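Local coordinates for protein transferrin (Manduca sexta, PDB 6WB6) that binds a single ferric ion together with a carbonate anion and carries iron as a secreted insect transport protein, at residues T129-R134 against S156-K161; P138-H143 against L152-T157; G206-L211 against E217-K222. All coordinates share one frame; numbering follows the deposited sequence.

Contact 1 (T129-R134 against S156-K161); sequences TMLMKR and STFFAK
L131, on helix 121-131, reaches two consecutive phenylalanines, F158 and F159, where helix 147-158 gives way to loop. The contact is wholly apolar, and one methyl group, CD1 of L131, makes it. This carbon lies 3.9 Å from CZ of F159 and 4.3 Å from CE2 of F158, approaching both rings obliquely. L131 and F159 extend toward each other from opposite directions, so that the leucine meets the far end of the F159 ring with the tip of its own chain.

The second set of interactions is aromatic and lies within 156-161. The two phenylalanine rings are turned differently: CD2 of F158 stands 3.7 Å above the plane of the F159 ring, displaced from the ring centre, while CZ of F159 sits at the edge of the F158 ring, in its plane. Different first torsions separate the neighbours, with CG anti to the backbone N in F158 (chi1 -174°) but beside it in F159 (chi1 -62°). F158 also meets the ring of F137, with the planes at about 55°.

Polar bonds serve the chain around the contact rather than the contact itself. A type I beta turn from L131 to R134, with R134 N bonded to L131 O at 2.7 Å, redirects the chain immediately after the leucine. Beyond it, R134 forms a salt bridge with D106 and K133 one with E340.

No hydrogen bond or charge pair crosses between the segments, and all three touching residues are buried. Dispersion and shape therefore carry the contact, which joins the C-terminal part of the helix that begins at carbonate-pocket residues N121 to G123 to the end of helix 147-158.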
ATOM      1  N   THR A 129      -5.290  21.449   2.896  1.00 15.78           N
ATOM      2  CA  THR A 129      -5.754  21.638   4.264  1.00 18.26           C
ATOM      3  C   THR A 129      -6.173  23.076   4.510  1.00 18.84           C
ATOM      4  O   THR A 129      -7.181  23.323   5.181  1.00 20.10           O
ATOM      5  CB  THR A 129      -4.653  21.213   5.278  1.00 19.91           C
ATOM      6  OG1 THR A 129      -4.390  19.812   5.154  1.00 15.11           O
ATOM      7  CG2 THR A 129      -5.073  21.494   6.733  1.00 21.97           C
ATOM      8  N   MET A 130      -5.403  24.037   3.995  1.00 19.55           N
ATOM      9  CA  MET A 130      -5.651  25.450   4.288  1.00 20.90           C
ATOM     10  C   MET A 130      -6.718  26.040   3.375  1.00 21.37           C
ATOM     11  O   MET A 130      -7.620  26.735   3.841  1.00 22.24           O
ATOM     12  CB  MET A 130      -4.348  26.260   4.151  1.00 21.10           C
ATOM     13  CG  MET A 130      -3.233  25.804   5.118  1.00 19.85           C
ATOM     14  SD  MET A 130      -3.951  25.552   6.774  1.00 23.46           S
ATOM     15  CE  MET A 130      -2.631  24.700   7.631  1.00 23.92           C
ATOM     16  N   LEU A 131      -6.610  25.798   2.070  1.00 22.54           N
ATOM     17  CA  LEU A 131      -7.568  26.364   1.123  1.00 19.03           C
ATOM     18  C   LEU A 131      -8.984  25.884   1.398  1.00 22.45           C
ATOM     19  O   LEU A 131      -9.945  26.659   1.273  1.00 23.76           O
ATOM     20  CB  LEU A 131      -7.180  25.993  -0.301  1.00 17.28           C
ATOM     21  CG  LEU A 131      -5.831  26.524  -0.782  1.00 18.27           C
ATOM     22  CD1 LEU A 131      -5.617  26.063  -2.194  1.00 22.78           C
ATOM     23  CD2 LEU A 131      -5.755  28.032  -0.702  1.00 24.27           C
ATOM     24  N   MET A 132      -9.140  24.608   1.754  1.00 20.20           N
ATOM     25  CA  MET A 132     -10.467  24.061   1.975  1.00 22.46           C
ATOM     26  C   MET A 132     -11.206  24.780   3.088  1.00 27.12           C
ATOM     27  O   MET A 132     -12.421  24.613   3.214  1.00 26.46           O
ATOM     28  CB  MET A 132     -10.381  22.571   2.310  1.00 27.14           C
ATOM     29  CG  MET A 132      -9.802  22.259   3.690  1.00 21.70           C
ATOM     30  SD  MET A 132      -9.926  20.508   4.041  1.00 22.88           S
ATOM     31  CE  MET A 132     -11.694  20.453   4.320  1.00 23.33           C
ATOM     32  N   LYS A 133     -10.495  25.525   3.927  1.00 22.14           N
ATOM     33  CA  LYS A 133     -11.150  26.366   4.907  1.00 19.28           C
ATOM     34  C   LYS A 133     -11.760  27.615   4.295  1.00 27.84           C
ATOM     35  O   LYS A 133     -12.272  28.458   5.036  1.00 23.06           O
ATOM     36  CB  LYS A 133     -10.150  26.804   5.977  1.00 26.26           C
ATOM     37  CG  LYS A 133      -9.377  25.695   6.643  1.00 24.00           C
ATOM     38  CD  LYS A 133      -8.615  26.271   7.785  1.00 33.41           C
ATOM     39  CE  LYS A 133      -7.677  25.254   8.366  1.00 35.65           C
ATOM     40  NZ  LYS A 133      -6.435  25.929   8.780  1.00 43.40           N
ATOM     41  N   ARG A 134     -11.674  27.793   2.983  1.00 34.04           N
ATOM     42  CA  ARG A 134     -12.068  29.042   2.350  1.00 26.87           C
ATOM     43  C   ARG A 134     -13.302  28.788   1.509  1.00 24.64           C
ATOM     44  O   ARG A 134     -13.329  27.851   0.702  1.00 26.52           O
ATOM     45  CB  ARG A 134     -10.937  29.614   1.502  1.00 22.87           C
ATOM     46  CG  ARG A 134      -9.631  29.662   2.230  1.00 33.73           C
ATOM     47  CD  ARG A 134      -8.645  30.487   1.476  1.00 27.92           C
ATOM     48  NE  ARG A 134      -8.843  31.903   1.733  1.00 27.26           N
ATOM     49  CZ  ARG A 134      -8.282  32.560   2.741  1.00 30.68           C
ATOM     50  NH1 ARG A 134      -7.505  31.910   3.594  1.00 24.29           N
ATOM     51  NH2 ARG A 134      -8.511  33.866   2.904  1.00 34.06           N
ATOM     52  N   SER A 156      -8.741  21.014  -9.865  1.00 19.14           N
ATOM     53  CA  SER A 156      -8.857  21.329 -11.295  1.00 21.24           C
ATOM     54  C   SER A 156      -9.954  22.339 -11.590  1.00 28.09           C
ATOM     55  O   SER A 156      -9.957  22.935 -12.672  1.00 23.38           O
ATOM     56  CB  SER A 156      -9.139  20.078 -12.113  1.00 24.55           C
ATOM     57  OG  SER A 156     -10.386  19.556 -11.764  1.00 27.92           O
ATOM     58  N   THR A 157     -10.882  22.522 -10.660  1.00 20.95           N
ATOM     59  CA  THR A 157     -11.921  23.541 -10.733  1.00 25.20           C
ATOM     60  C   THR A 157     -11.508  24.872 -10.106  1.00 27.40           C
ATOM     61  O   THR A 157     -12.067  25.911 -10.468  1.00 36.79           O
ATOM     62  CB  THR A 157     -13.177  23.003 -10.026  1.00 25.26           C
ATOM     63  OG1 THR A 157     -13.795  22.030 -10.871  1.00 27.03           O
ATOM     64  CG2 THR A 157     -14.162  24.103  -9.675  1.00 38.97           C
ATOM     65  N   PHE A 158     -10.560  24.874  -9.175  1.00 21.21           N
ATOM     66  CA  PHE A 158     -10.162  26.113  -8.510  1.00 20.72           C
ATOM     67  C   PHE A 158      -9.027  26.790  -9.269  1.00 23.87           C
ATOM     68  O   PHE A 158      -9.061  27.995  -9.525  1.00 19.84           O
ATOM     69  CB  PHE A 158      -9.742  25.801  -7.072  1.00 20.45           C
ATOM     70  CG  PHE A 158      -9.442  27.016  -6.207  1.00 23.95           C
ATOM     71  CD1 PHE A 158     -10.454  27.825  -5.715  1.00 19.18           C
ATOM     72  CD2 PHE A 158      -8.154  27.293  -5.821  1.00 16.90           C
ATOM     73  CE1 PHE A 158     -10.173  28.896  -4.888  1.00 17.19           C
ATOM     74  CE2 PHE A 158      -7.874  28.367  -4.981  1.00 18.30           C
ATOM     75  CZ  PHE A 158      -8.878  29.161  -4.523  1.00 19.90           C
ATOM     76  N   PHE A 159      -8.010  26.025  -9.618  1.00 16.45           N
ATOM     77  CA  PHE A 159      -6.917  26.534 -10.415  1.00 21.10           C
ATOM     78  C   PHE A 159      -7.268  26.384 -11.889  1.00 21.95           C
ATOM     79  O   PHE A 159      -8.018  25.487 -12.282  1.00 22.23           O
ATOM     80  CB  PHE A 159      -5.616  25.801 -10.057  1.00 24.59           C
ATOM     81  CG  PHE A 159      -5.193  25.993  -8.601  1.00 21.65           C
ATOM     82  CD1 PHE A 159      -4.952  27.264  -8.097  1.00 16.98           C
ATOM     83  CD2 PHE A 159      -5.040  24.917  -7.755  1.00 17.00           C
ATOM     84  CE1 PHE A 159      -4.568  27.457  -6.765  1.00 22.19           C
ATOM     85  CE2 PHE A 159      -4.654  25.098  -6.430  1.00 22.41           C
ATOM     86  CZ  PHE A 159      -4.407  26.372  -5.938  1.00 22.34           C
ATOM     87  N   ALA A 160      -6.793  27.337 -12.685  1.00 18.82           N
ATOM     88  CA  ALA A 160      -6.985  27.277 -14.129  1.00 25.21           C
ATOM     89  C   ALA A 160      -6.228  26.105 -14.713  1.00 20.93           C
ATOM     90  O   ALA A 160      -6.761  25.333 -15.513  1.00 19.65           O
ATOM     91  CB  ALA A 160      -6.498  28.580 -14.774  1.00 25.66           C
ATOM     92  N   LYS A 161      -4.963  25.990 -14.349  1.00 22.63           N
ATOM     93  CA  LYS A 161      -4.116  24.893 -14.749  1.00 19.95           C
ATOM     94  C   LYS A 161      -3.197  24.608 -13.577  1.00 18.88           C
ATOM     95  O   LYS A 161      -2.997  25.464 -12.709  1.00 15.55           O
ATOM     96  CB  LYS A 161      -3.286  25.231 -15.997  1.00 24.77           C
ATOM     97  CG  LYS A 161      -4.060  25.621 -17.212  1.00 24.03           C
ATOM     98  CD  LYS A 161      -3.116  25.765 -18.418  1.00 23.82           C
ATOM     99  CE  LYS A 161      -3.892  25.775 -19.722  1.00 31.69           C
ATOM    100  NZ  LYS A 161      -3.046  26.264 -20.833  1.00 36.81           N
TER

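Contact 2 (P138-H143 against L152-T157); sequences PKMNDH and LKALST
P138 lies against the helical turn that carries A154 and T157, with its ring directed at the helix. Its CB rests on the alanine, 3.9 Å from A154 CA and 4.0 Å from A154 CB. One atom further, CG makes the closest approach, 3.4 Å from the carbonyl oxygen A154 O, and it also meets the methyl CG2 of T157 at 3.7 Å. CD closes the ring somewhat further from the same oxygen. The pyrrolidine thus covers a backbone carbonyl as well as two side chains, and the proline ring and the threonine run alongside one another, pointing opposite ways.

The threonine's rotamer puts its methyl on the proline side. CG2 is anti to the backbone N, whereas OG1 lies beside that N (chi1 -75°) and makes a weak hydrogen bond to K153 O within the helix.

Two residues on, M140 comes to the methyl of the same alanine: M140 CG is 3.5 Å from A154 CB, and SD passes it at 3.9 Å. A154 CB is therefore shared between the proline and the thioether chain, with no hydrogen bond between the segments.

Away from the annotated sites, this packing lays the connection from helix 121-131 along the helix 147-158 that it leads into. A further tie comes from N150, whose ND2 bonds to D142 O. L152 and L155, which point away from the loop, pack on Y124 and, for L155, L128. Helix 147-158 thus meets the loop with one side and helix 121-131 with another, while M140 reaches M132 near the end of that helix.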
ATOM      1  N   PRO A 138     -13.694  24.897  -3.917  1.00 26.40           N
ATOM      2  CA  PRO A 138     -14.758  23.910  -4.147  1.00 20.49           C
ATOM      3  C   PRO A 138     -14.882  22.942  -2.985  1.00 29.53           C
ATOM      4  O   PRO A 138     -13.903  22.601  -2.327  1.00 26.27           O
ATOM      5  CB  PRO A 138     -14.318  23.179  -5.419  1.00 18.51           C
ATOM      6  CG  PRO A 138     -13.301  24.085  -6.085  1.00 21.42           C
ATOM      7  CD  PRO A 138     -12.691  24.913  -5.001  1.00 22.82           C
ATOM      8  N   LYS A 139     -16.112  22.502  -2.744  1.00 27.99           N
ATOM      9  CA  LYS A 139     -16.385  21.484  -1.754  1.00 22.74           C
ATOM     10  C   LYS A 139     -15.984  20.123  -2.296  1.00 20.46           C
ATOM     11  O   LYS A 139     -15.859  19.913  -3.503  1.00 19.97           O
ATOM     12  CB  LYS A 139     -17.871  21.475  -1.372  1.00 27.28           C
ATOM     13  CG  LYS A 139     -18.355  22.804  -0.800  1.00 29.78           C
ATOM     14  CD  LYS A 139     -17.543  23.139   0.439  1.00 24.85           C
ATOM     15  CE  LYS A 139     -18.027  24.393   1.147  1.00 23.80           C
ATOM     16  NZ  LYS A 139     -16.997  24.886   2.102  1.00 36.74           N
ATOM     17  N   MET A 140     -15.765  19.191  -1.372  1.00 18.40           N
ATOM     18  CA  MET A 140     -15.164  17.914  -1.714  1.00 19.51           C
ATOM     19  C   MET A 140     -15.957  16.731  -1.152  1.00 25.00           C
ATOM     20  O   MET A 140     -15.405  15.640  -1.001  1.00 22.97           O
ATOM     21  CB  MET A 140     -13.715  17.896  -1.223  1.00 22.90           C
ATOM     22  CG  MET A 140     -12.774  18.776  -2.087  1.00 18.10           C
ATOM     23  SD  MET A 140     -11.093  18.781  -1.422  1.00 20.40           S
ATOM     24  CE  MET A 140     -11.288  19.902  -0.069  1.00 19.00           C
ATOM     25  N   ASN A 141     -17.250  16.910  -0.893  1.00 24.94           N
ATOM     26  CA  ASN A 141     -18.089  15.866  -0.326  1.00 36.10           C
ATOM     27  C   ASN A 141     -19.128  15.363  -1.319  1.00 45.66           C
ATOM     28  O   ASN A 141     -20.183  14.870  -0.917  1.00 40.65           O
ATOM     29  CB  ASN A 141     -18.766  16.361   0.951  1.00 38.35           C
ATOM     30  CG  ASN A 141     -19.790  17.448   0.697  1.00 48.30           C
ATOM     31  OD1 ASN A 141     -19.801  18.086  -0.362  1.00 44.47           O
ATOM     32  ND2 ASN A 141     -20.662  17.674   1.686  1.00 46.43           N
ATOM     33  N   ASP A 142     -18.845  15.498  -2.615  1.00 37.30           N
ATOM     34  CA  ASP A 142     -19.616  14.817  -3.644  1.00 34.90           C
ATOM     35  C   ASP A 142     -19.409  13.326  -3.436  1.00 32.71           C
ATOM     36  O   ASP A 142     -18.303  12.816  -3.609  1.00 40.73           O
ATOM     37  CB  ASP A 142     -19.170  15.292  -5.036  1.00 35.02           C
ATOM     38  CG  ASP A 142     -19.869  14.555  -6.177  1.00 38.25           C
ATOM     39  OD1 ASP A 142     -20.710  13.693  -5.911  1.00 31.44           O
ATOM     40  OD2 ASP A 142     -19.561  14.844  -7.356  1.00 52.03           O
ATOM     41  N   HIS A 143     -20.446  12.609  -3.022  1.00 39.13           N
ATOM     42  CA  HIS A 143     -20.259  11.202  -2.707  1.00 35.68           C
ATOM     43  C   HIS A 143     -20.547  10.281  -3.883  1.00 33.22           C
ATOM     44  O   HIS A 143     -20.463   9.062  -3.726  1.00 31.97           O
ATOM     45  CB  HIS A 143     -21.100  10.821  -1.494  1.00 55.06           C
ATOM     46  CG  HIS A 143     -20.485  11.251  -0.198  1.00 62.87           C
ATOM     47  ND1 HIS A 143     -19.355  10.652   0.320  1.00 48.50           N
ATOM     48  CD2 HIS A 143     -20.817  12.242   0.663  1.00 51.05           C
ATOM     49  CE1 HIS A 143     -19.033  11.241   1.459  1.00 52.99           C
ATOM     50  NE2 HIS A 143     -19.903  12.208   1.689  1.00 55.95           N
ATOM     51  N   LEU A 152      -9.013  16.151  -6.444  1.00 14.40           N
ATOM     52  CA  LEU A 152      -8.526  16.448  -7.778  1.00 21.20           C
ATOM     53  C   LEU A 152      -9.543  17.275  -8.555  1.00 26.72           C
ATOM     54  O   LEU A 152      -9.173  18.164  -9.329  1.00 22.90           O
ATOM     55  CB  LEU A 152      -8.237  15.145  -8.516  1.00 18.29           C
ATOM     56  CG  LEU A 152      -7.146  14.260  -7.896  1.00 21.27           C
ATOM     57  CD1 LEU A 152      -7.254  12.800  -8.391  1.00 24.99           C
ATOM     58  CD2 LEU A 152      -5.772  14.854  -8.214  1.00 25.12           C
ATOM     59  N   LYS A 153     -10.830  16.980  -8.380  1.00 22.98           N
ATOM     60  CA  LYS A 153     -11.856  17.807  -8.998  1.00 22.22           C
ATOM     61  C   LYS A 153     -11.790  19.207  -8.426  1.00 20.86           C
ATOM     62  O   LYS A 153     -11.748  20.193  -9.167  1.00 28.24           O
ATOM     63  CB  LYS A 153     -13.235  17.193  -8.779  1.00 26.17           C
ATOM     64  CG  LYS A 153     -14.374  17.960  -9.433  1.00 22.26           C
ATOM     65  CD  LYS A 153     -15.664  17.136  -9.363  1.00 20.38           C
ATOM     66  N   ALA A 154     -11.666  19.295  -7.102  1.00 15.06           N
ATOM     67  CA  ALA A 154     -11.577  20.586  -6.441  1.00 21.66           C
ATOM     68  C   ALA A 154     -10.391  21.380  -6.978  1.00 17.54           C
ATOM     69  O   ALA A 154     -10.521  22.551  -7.332  1.00 20.96           O
ATOM     70  CB  ALA A 154     -11.471  20.386  -4.927  1.00 14.49           C
ATOM     71  N   LEU A 155      -9.220  20.765  -7.037  1.00 23.45           N
ATOM     72  CA  LEU A 155      -8.071  21.501  -7.540  1.00 18.19           C
ATOM     73  C   LEU A 155      -8.276  21.927  -8.998  1.00 18.14           C
ATOM     74  O   LEU A 155      -8.043  23.089  -9.344  1.00 20.21           O
ATOM     75  CB  LEU A 155      -6.818  20.661  -7.359  1.00 17.88           C
ATOM     76  CG  LEU A 155      -6.434  20.564  -5.869  1.00 22.84           C
ATOM     77  CD1 LEU A 155      -5.578  19.340  -5.623  1.00 25.11           C
ATOM     78  CD2 LEU A 155      -5.721  21.869  -5.373  1.00 15.47           C
ATOM     79  N   SER A 156      -8.741  21.014  -9.865  1.00 19.14           N
ATOM     80  CA  SER A 156      -8.857  21.329 -11.295  1.00 21.24           C
ATOM     81  C   SER A 156      -9.954  22.339 -11.590  1.00 28.09           C
ATOM     82  O   SER A 156      -9.957  22.935 -12.672  1.00 23.38           O
ATOM     83  CB  SER A 156      -9.139  20.078 -12.113  1.00 24.55           C
ATOM     84  OG  SER A 156     -10.386  19.556 -11.764  1.00 27.92           O
ATOM     85  N   THR A 157     -10.882  22.522 -10.660  1.00 20.95           N
ATOM     86  CA  THR A 157     -11.921  23.541 -10.733  1.00 25.20           C
ATOM     87  C   THR A 157     -11.508  24.872 -10.106  1.00 27.40           C
ATOM     88  O   THR A 157     -12.067  25.911 -10.468  1.00 36.79           O
ATOM     89  CB  THR A 157     -13.177  23.003 -10.026  1.00 25.26           C
ATOM     90  OG1 THR A 157     -13.795  22.030 -10.871  1.00 27.03           O
ATOM     91  CG2 THR A 157     -14.162  24.103  -9.675  1.00 38.97           C
TER

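Contact 3 (G206-L211 against E217-K222); sequences GALRCL and EVAFTK
F220, whose carbonyl oxygen is 4.2 Å from A207 CB, turns its ring to the side of the strand away from helix 203-213. One face of that ring carries V218 CG2, 3.9 Å above the plane and nearer the ring's margin than its middle, and the ring also meets that of H115. On the helix, the guanidinium of R209 folds back so that G206 N lies over one of its faces.

Between the elements the packing is small and aliphatic. A219 CB fits 3.7 Å from A207 O and 3.9 Å from L211 CD2. With CG anti to the backbone N (chi1 174°), L211 also lowers CD1 onto the start of the strand, 3.6 Å from both E217 C and V218 N. At the other end L208 lies roughly perpendicular to T221, L208 CD2 meeting T221 CG2 at 3.9 Å. T221 OG1 bonds instead to the carbonyl of Y204, an iron ligand, linking this packing to the metal site.

Helix 206-211 and strand 218-222 run antiparallel (173°), their axes 7.6 Å apart. The strand pairs with 90-97 and 112-114, the C210–C114 disulfide fastens the helix to the latter, and K222 provides the N-cap position of helix 223-229.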
ATOM      1  N   GLY A 206      11.327  22.059  -9.187  1.00 21.79           N
ATOM      2  CA  GLY A 206      10.565  22.152 -10.417  1.00 18.48           C
ATOM      3  C   GLY A 206       9.337  23.028 -10.292  1.00 16.32           C
ATOM      4  O   GLY A 206       8.931  23.680 -11.253  1.00 18.70           O
ATOM      5  N   ALA A 207       8.731  23.075  -9.112  1.00 15.32           N
ATOM      6  CA  ALA A 207       7.610  23.984  -8.937  1.00 15.25           C
ATOM      7  C   ALA A 207       8.045  25.428  -9.117  1.00 15.01           C
ATOM      8  O   ALA A 207       7.308  26.232  -9.681  1.00 19.06           O
ATOM      9  CB  ALA A 207       6.987  23.793  -7.563  1.00 21.90           C
ATOM     10  N   LEU A 208       9.228  25.791  -8.627  1.00 16.49           N
ATOM     11  CA  LEU A 208       9.680  27.155  -8.849  1.00 13.78           C
ATOM     12  C   LEU A 208      10.050  27.366 -10.315  1.00 12.15           C
ATOM     13  O   LEU A 208       9.832  28.450 -10.852  1.00 18.05           O
ATOM     14  CB  LEU A 208      10.853  27.491  -7.913  1.00 24.85           C
ATOM     15  CG  LEU A 208      10.447  27.421  -6.421  1.00 17.85           C
ATOM     16  CD1 LEU A 208      11.575  27.092  -5.495  1.00 21.22           C
ATOM     17  CD2 LEU A 208       9.803  28.733  -6.019  1.00 15.49           C
ATOM     18  N   ARG A 209      10.576  26.344 -10.986  1.00 21.62           N
ATOM     19  CA  ARG A 209      10.797  26.458 -12.432  1.00 20.22           C
ATOM     20  C   ARG A 209       9.480  26.573 -13.182  1.00 19.49           C
ATOM     21  O   ARG A 209       9.376  27.311 -14.169  1.00 13.99           O
ATOM     22  CB  ARG A 209      11.585  25.256 -12.948  1.00 21.28           C
ATOM     23  CG  ARG A 209      12.994  25.207 -12.401  1.00 26.03           C
ATOM     24  CD  ARG A 209      13.814  24.156 -13.089  1.00 27.18           C
ATOM     25  NE  ARG A 209      13.356  22.831 -12.710  1.00 37.28           N
ATOM     26  CZ  ARG A 209      13.951  22.044 -11.816  1.00 33.69           C
ATOM     27  NH1 ARG A 209      15.066  22.427 -11.197  1.00 39.48           N
ATOM     28  NH2 ARG A 209      13.426  20.855 -11.547  1.00 29.93           N
ATOM     29  N   CYS A 210       8.476  25.807 -12.759  1.00 19.19           N
ATOM     30  CA  CYS A 210       7.147  25.990 -13.316  1.00 24.69           C
ATOM     31  C   CYS A 210       6.719  27.442 -13.173  1.00 18.60           C
ATOM     32  O   CYS A 210       6.208  28.050 -14.117  1.00 23.20           O
ATOM     33  CB  CYS A 210       6.166  25.042 -12.617  1.00 22.88           C
ATOM     34  SG  CYS A 210       4.419  25.353 -12.916  1.00 25.20           S
ATOM     35  N   LEU A 211       6.978  28.031 -12.016  1.00 19.98           N
ATOM     36  CA  LEU A 211       6.572  29.413 -11.759  1.00 18.72           C
ATOM     37  C   LEU A 211       7.442  30.412 -12.535  1.00 21.73           C
ATOM     38  O   LEU A 211       6.927  31.373 -13.126  1.00 21.78           O
ATOM     39  CB  LEU A 211       6.641  29.674 -10.249  1.00 19.30           C
ATOM     40  CG  LEU A 211       6.400  31.109  -9.730  1.00 13.91           C
ATOM     41  CD1 LEU A 211       4.949  31.463  -9.807  1.00 18.71           C
ATOM     42  CD2 LEU A 211       6.881  31.304  -8.305  1.00 15.74           C
ATOM     43  N   GLU A 217       1.654  30.838 -11.993  1.00 13.57           N
ATOM     44  CA  GLU A 217       1.340  32.044 -11.246  1.00 19.90           C
ATOM     45  C   GLU A 217       1.411  31.875  -9.741  1.00 19.36           C
ATOM     46  O   GLU A 217       1.407  32.882  -9.024  1.00 12.87           O
ATOM     47  CB  GLU A 217      -0.052  32.557 -11.630  1.00 23.99           C
ATOM     48  CG  GLU A 217      -0.089  33.298 -12.958  1.00 19.52           C
ATOM     49  CD  GLU A 217      -1.477  33.280 -13.565  1.00 27.21           C
ATOM     50  OE1 GLU A 217      -2.115  32.202 -13.478  1.00 19.55           O
ATOM     51  OE2 GLU A 217      -1.928  34.327 -14.108  1.00 23.47           O
ATOM     52  N   VAL A 218       1.470  30.643  -9.248  1.00 17.00           N
ATOM     53  CA  VAL A 218       1.696  30.373  -7.838  1.00 15.64           C
ATOM     54  C   VAL A 218       2.420  29.043  -7.744  1.00 10.49           C
ATOM     55  O   VAL A 218       2.160  28.135  -8.528  1.00 18.70           O
ATOM     56  CB  VAL A 218       0.360  30.368  -7.055  1.00 18.13           C
ATOM     57  CG1 VAL A 218      -0.571  29.301  -7.604  1.00 19.20           C
ATOM     58  CG2 VAL A 218       0.610  30.148  -5.588  1.00 20.94           C
ATOM     59  N   ALA A 219       3.349  28.939  -6.799  1.00 15.72           N
ATOM     60  CA  ALA A 219       4.116  27.719  -6.570  1.00 13.05           C
ATOM     61  C   ALA A 219       3.953  27.369  -5.106  1.00 15.73           C
ATOM     62  O   ALA A 219       4.032  28.251  -4.251  1.00 15.25           O
ATOM     63  CB  ALA A 219       5.601  27.893  -6.905  1.00 20.04           C
ATOM     64  N   PHE A 220       3.637  26.115  -4.829  1.00 13.77           N
ATOM     65  CA  PHE A 220       3.599  25.597  -3.471  1.00 16.28           C
ATOM     66  C   PHE A 220       4.854  24.754  -3.247  1.00 16.10           C
ATOM     67  O   PHE A 220       5.019  23.700  -3.866  1.00 18.87           O
ATOM     68  CB  PHE A 220       2.322  24.786  -3.248  1.00 16.21           C
ATOM     69  CG  PHE A 220       1.058  25.583  -3.488  1.00 17.22           C
ATOM     70  CD1 PHE A 220       0.606  26.480  -2.544  1.00 15.70           C
ATOM     71  CD2 PHE A 220       0.343  25.452  -4.660  1.00 20.59           C
ATOM     72  CE1 PHE A 220      -0.552  27.211  -2.757  1.00 20.58           C
ATOM     73  CE2 PHE A 220      -0.822  26.195  -4.878  1.00 18.09           C
ATOM     74  CZ  PHE A 220      -1.257  27.076  -3.925  1.00 19.80           C
ATOM     75  N   THR A 221       5.737  25.215  -2.372  1.00 17.80           N
ATOM     76  CA  THR A 221       6.969  24.498  -2.155  1.00 12.38           C
ATOM     77  C   THR A 221       7.443  24.777  -0.724  1.00 17.85           C
ATOM     78  O   THR A 221       6.641  25.108   0.161  1.00 14.66           O
ATOM     79  CB  THR A 221       7.947  24.887  -3.272  1.00 18.37           C
ATOM     80  OG1 THR A 221       9.155  24.168  -3.122  1.00 18.86           O
ATOM     81  CG2 THR A 221       8.207  26.417  -3.276  1.00 21.51           C
ATOM     82  N   LYS A 222       8.734  24.597  -0.475  1.00 14.15           N
ATOM     83  CA  LYS A 222       9.280  24.821   0.857  1.00 15.49           C
ATOM     84  C   LYS A 222      10.441  25.800   0.773  1.00 15.24           C
ATOM     85  O   LYS A 222      11.012  26.041  -0.289  1.00 18.54           O
ATOM     86  CB  LYS A 222       9.727  23.527   1.550  1.00 14.93           C
ATOM     87  CG  LYS A 222      10.886  22.795   0.924  1.00 16.46           C
ATOM     88  CD  LYS A 222      11.312  21.601   1.768  1.00 16.39           C
ATOM     89  CE  LYS A 222      12.202  20.669   0.974  1.00 18.39           C
ATOM     90  NZ  LYS A 222      12.319  19.296   1.585  1.00 19.62           N
TER

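In the fold
All three contacts lie in the N-terminal transferrin-like half of the chain. Contacts 1 and 3 are buried, whereas contact 2 is only partly so, with the exposed T157 at its border. Contacts 1 and 2 share helix 147-158 and touch directly: F158 CB lies 3.7 Å from P138 CD, and M140 CE the same distance from M132 CB. Contact 3 uses a different helix and the mixed sheet containing strand 218-222, yet F159 CZ meets F220 CE2 at 3.7 Å, joining it to contact 1. Chemistry follows place: a leucine methyl against two phenylalanines between helices, proline and methionine where loop covers helix, and alanine, leucine and a threonine methyl where helix packs on sheet near the iron site.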